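Local coordinates for protein DynF (Micromonospora chersina, PDB 6UBL) that is of unknown function but belongs to the dynemicin biosynthesis pathway and forms a beta barrel that holds palmitic acid, consistent with binding a hydrophobic ligand, at residues L148-R151 with E152-L156. Sequence-based numbering, arbitrary orientation. Where two conformers were deposited one is given.
Sequences LMNR and EPIIL. With PLM (palmitic acid), chain C.
In the loop that interrupts the barrel wall between strands 146-149 and 154-161, the side chain of N150 is hydrogen-bonded to the backbone of E152. The amide ND2 of N150 donates to the backbone O of E152 at 2.8 Å, nearly straight at 168°; the acceptor lies close to the amide plane, whereas the donor stands above the carbonyl plane. With CG set between its own backbone N and carbonyl carbon (chi1 58°), the amide swings forward over the residues that follow, crossing the I154 side chain at about a right angle, with ND2 3.6 Å from I154 CG1. Beyond it, I154 CD1 reaches the tail of the bound palmitic acid, 3.8 Å from its terminal carbon CG; I154 thus links the amide to the ligand, whose chain L156 also touches. V135 O takes a second bond from ND2 and A137 N donates to OD1, fixing the rotation of this buried amide. A leucine here would probably leave the E152 carbonyl and the strand 129-141 backbone groups without these partners. The E152 carboxylate forms a salt bridge with R132 of the second subunit, placing the loop at the dimer interface, while strands 129-141 and 170-183 pair with the strands at both its ends.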
ATOM      1  N   LEU A 148       9.483  -4.534 -15.090  1.00 24.99           N
ATOM      2  CA  LEU A 148       9.294  -3.660 -13.942  1.00 24.25           C
ATOM      3  C   LEU A 148       8.606  -4.410 -12.809  1.00 23.53           C
ATOM      4  O   LEU A 148       7.905  -5.400 -13.029  1.00 25.51           O
ATOM      5  CB  LEU A 148       8.454  -2.433 -14.319  1.00 25.43           C
ATOM      6  CG  LEU A 148       8.916  -1.644 -15.550  1.00 26.97           C
ATOM      7  CD1 LEU A 148       8.052  -0.424 -15.759  1.00 29.93           C
ATOM      8  CD2 LEU A 148      10.386  -1.274 -15.370  1.00 27.41           C
ATOM      9  N   MET A 149       8.832  -3.929 -11.591  0.50 23.22           N
ATOM     10  CA  MET A 149       8.211  -4.498 -10.409  0.50 23.80           C
ATOM     11  C   MET A 149       7.796  -3.370  -9.478  0.50 22.46           C
ATOM     12  O   MET A 149       8.242  -2.230  -9.613  0.50 22.66           O
ATOM     13  CB  MET A 149       9.183  -5.412  -9.658  0.50 25.23           C
ATOM     14  CG  MET A 149      10.540  -4.778  -9.410  0.50 24.98           C
ATOM     15  SD  MET A 149      11.547  -5.722  -8.252  0.50 31.52           S
ATOM     16  CE  MET A 149      10.606  -5.473  -6.751  0.50 28.58           C
ATOM     17  N   ASN A 150       6.952  -3.707  -8.513  1.00 24.07           N
ATOM     18  CA  ASN A 150       6.545  -2.780  -7.465  1.00 21.97           C
ATOM     19  C   ASN A 150       7.033  -3.286  -6.112  1.00 26.20           C
ATOM     20  O   ASN A 150       6.906  -4.471  -5.795  1.00 25.28           O
ATOM     21  CB  ASN A 150       5.029  -2.579  -7.459  1.00 21.41           C
ATOM     22  CG  ASN A 150       4.259  -3.877  -7.281  1.00 24.37           C
ATOM     23  OD1 ASN A 150       4.421  -4.815  -8.054  1.00 23.59           O
ATOM     24  ND2 ASN A 150       3.401  -3.927  -6.256  1.00 22.69           N
ATOM     25  N   ARG A 151       7.596  -2.377  -5.321  1.00 23.12           N
ATOM     26  CA  ARG A 151       7.921  -2.650  -3.924  1.00 22.74           C
ATOM     27  C   ARG A 151       6.765  -2.329  -2.992  1.00 26.37           C
ATOM     28  O   ARG A 151       6.578  -3.008  -1.971  1.00 27.19           O
ATOM     29  CB  ARG A 151       9.148  -1.843  -3.493  1.00 24.29           C
ATOM     30  CG  ARG A 151      10.473  -2.473  -3.896  1.00 23.05           C
ATOM     31  CD  ARG A 151      11.688  -1.723  -3.369  1.00 21.91           C
ATOM     32  NE  ARG A 151      12.907  -2.486  -3.641  1.00 24.97           N
ATOM     33  CZ  ARG A 151      14.144  -2.014  -3.532  1.00 24.68           C
ATOM     34  NH1 ARG A 151      14.356  -0.768  -3.126  1.00 24.71           N
ATOM     35  NH2 ARG A 151      15.177  -2.799  -3.801  1.00 25.29           N
ATOM     36  N   GLU A 152       6.019  -1.297  -3.310  1.00 24.30           N
ATOM     37  CA  GLU A 152       4.788  -0.989  -2.617  1.00 25.11           C
ATOM     38  C   GLU A 152       3.687  -1.865  -3.191  1.00 23.93           C
ATOM     39  O   GLU A 152       3.458  -1.832  -4.409  1.00 24.09           O
ATOM     40  CB  GLU A 152       4.520   0.472  -2.939  1.00 28.50           C
ATOM     41  CG  GLU A 152       3.333   1.096  -2.340  1.00 31.37           C
ATOM     42  CD  GLU A 152       3.271   2.552  -2.730  1.00 29.05           C
ATOM     43  OE1 GLU A 152       4.339   3.205  -2.806  1.00 26.05           O
ATOM     44  OE2 GLU A 152       2.161   3.038  -2.981  1.00 27.66           O
ATOM     45  N   PRO A 153       2.981  -2.646  -2.375  1.00 22.54           N
ATOM     46  CA  PRO A 153       1.971  -3.543  -2.939  1.00 21.51           C
ATOM     47  C   PRO A 153       0.845  -2.760  -3.597  1.00 22.41           C
ATOM     48  O   PRO A 153       0.415  -1.708  -3.103  1.00 23.65           O
ATOM     49  CB  PRO A 153       1.472  -4.337  -1.724  1.00 24.66           C
ATOM     50  CG  PRO A 153       1.761  -3.471  -0.549  1.00 27.89           C
ATOM     51  CD  PRO A 153       3.004  -2.696  -0.903  1.00 24.44           C
ATOM     52  N   ILE A 154       0.366  -3.287  -4.726  1.00 21.05           N
ATOM     53  CA  ILE A 154      -0.812  -2.744  -5.390  1.00 21.08           C
ATOM     54  C   ILE A 154      -2.039  -3.254  -4.646  1.00 22.11           C
ATOM     55  O   ILE A 154      -2.252  -4.467  -4.545  1.00 21.99           O
ATOM     56  CB  ILE A 154      -0.846  -3.149  -6.871  1.00 24.76           C
ATOM     57  CG1 ILE A 154       0.378  -2.612  -7.602  1.00 28.26           C
ATOM     58  CG2 ILE A 154      -2.135  -2.634  -7.510  1.00 24.72           C
ATOM     59  CD1 ILE A 154       0.679  -3.314  -8.911  1.00 30.83           C
ATOM     60  N   ILE A 155      -2.838  -2.328  -4.126  1.00 21.05           N
ATOM     61  CA  ILE A 155      -4.005  -2.663  -3.325  1.00 21.09           C
ATOM     62  C   ILE A 155      -5.205  -2.735  -4.265  1.00 21.77           C
ATOM     63  O   ILE A 155      -5.584  -1.731  -4.887  1.00 24.22           O
ATOM     64  CB  ILE A 155      -4.234  -1.615  -2.230  1.00 21.14           C
ATOM     65  CG1 ILE A 155      -3.018  -1.520  -1.291  1.00 21.71           C
ATOM     66  CG2 ILE A 155      -5.538  -1.907  -1.490  1.00 24.04           C
ATOM     67  CD1 ILE A 155      -2.548  -2.812  -0.663  1.00 23.77           C
ATOM     68  N   LEU A 156      -5.797  -3.924  -4.388  1.00 22.30           N
ATOM     69  CA  LEU A 156      -6.910  -4.161  -5.305  1.00 22.28           C
ATOM     70  C   LEU A 156      -8.141  -4.516  -4.483  1.00 22.57           C
ATOM     71  O   LEU A 156      -8.073  -5.367  -3.593  1.00 22.64           O
ATOM     72  CB  LEU A 156      -6.584  -5.319  -6.248  1.00 24.36           C
ATOM     73  CG  LEU A 156      -5.339  -5.016  -7.080  1.00 29.20           C
ATOM     74  CD1 LEU A 156      -4.627  -6.274  -7.502  1.00 41.24           C
ATOM     75  CD2 LEU A 156      -5.723  -4.189  -8.303  1.00 26.67           C
TER
HETATM   76  C1  PLM C 301     -11.851 -15.310  -4.309  1.00 26.72           C
HETATM   77  O1  PLM C 301     -11.214 -16.099  -5.135  1.00 27.89           O
HETATM   78  O2  PLM C 301     -12.823 -15.647  -3.683  1.00 28.65           O
HETATM   79  C2  PLM C 301     -11.276 -13.932  -4.230  1.00 30.96           C
HETATM   80  C3  PLM C 301     -11.015 -13.255  -5.549  1.00 33.20           C
HETATM   81  C4  PLM C 301     -10.486 -11.879  -5.278  1.00 38.34           C
HETATM   82  C5  PLM C 301      -9.554 -11.353  -6.305  1.00 39.44           C
HETATM   83  C6  PLM C 301      -8.991 -10.006  -5.918  1.00 47.12           C
HETATM   84  C7  PLM C 301      -8.962  -9.071  -7.096  1.00 56.47           C
HETATM   85  C8  PLM C 301      -8.344  -9.705  -8.318  1.00 61.11           C
HETATM   86  C9  PLM C 301      -6.899 -10.084  -8.143  1.00 62.79           C
HETATM   87  CA  PLM C 301      -5.972  -8.997  -8.612  1.00 66.98           C
HETATM   88  CB  PLM C 301      -5.855  -8.974 -10.124  1.00 67.92           C
HETATM   89  CC  PLM C 301      -4.455  -8.682 -10.574  1.00 64.69           C
HETATM   90  CD  PLM C 301      -4.249  -7.314 -11.166  1.00 57.49           C
HETATM   91  CE  PLM C 301      -2.833  -6.844 -10.957  1.00 50.83           C
HETATM   92  CF  PLM C 301      -2.365  -5.772 -11.892  1.00 50.35           C
HETATM   93  CG  PLM C 301      -0.954  -5.384 -11.629  1.00 51.13           C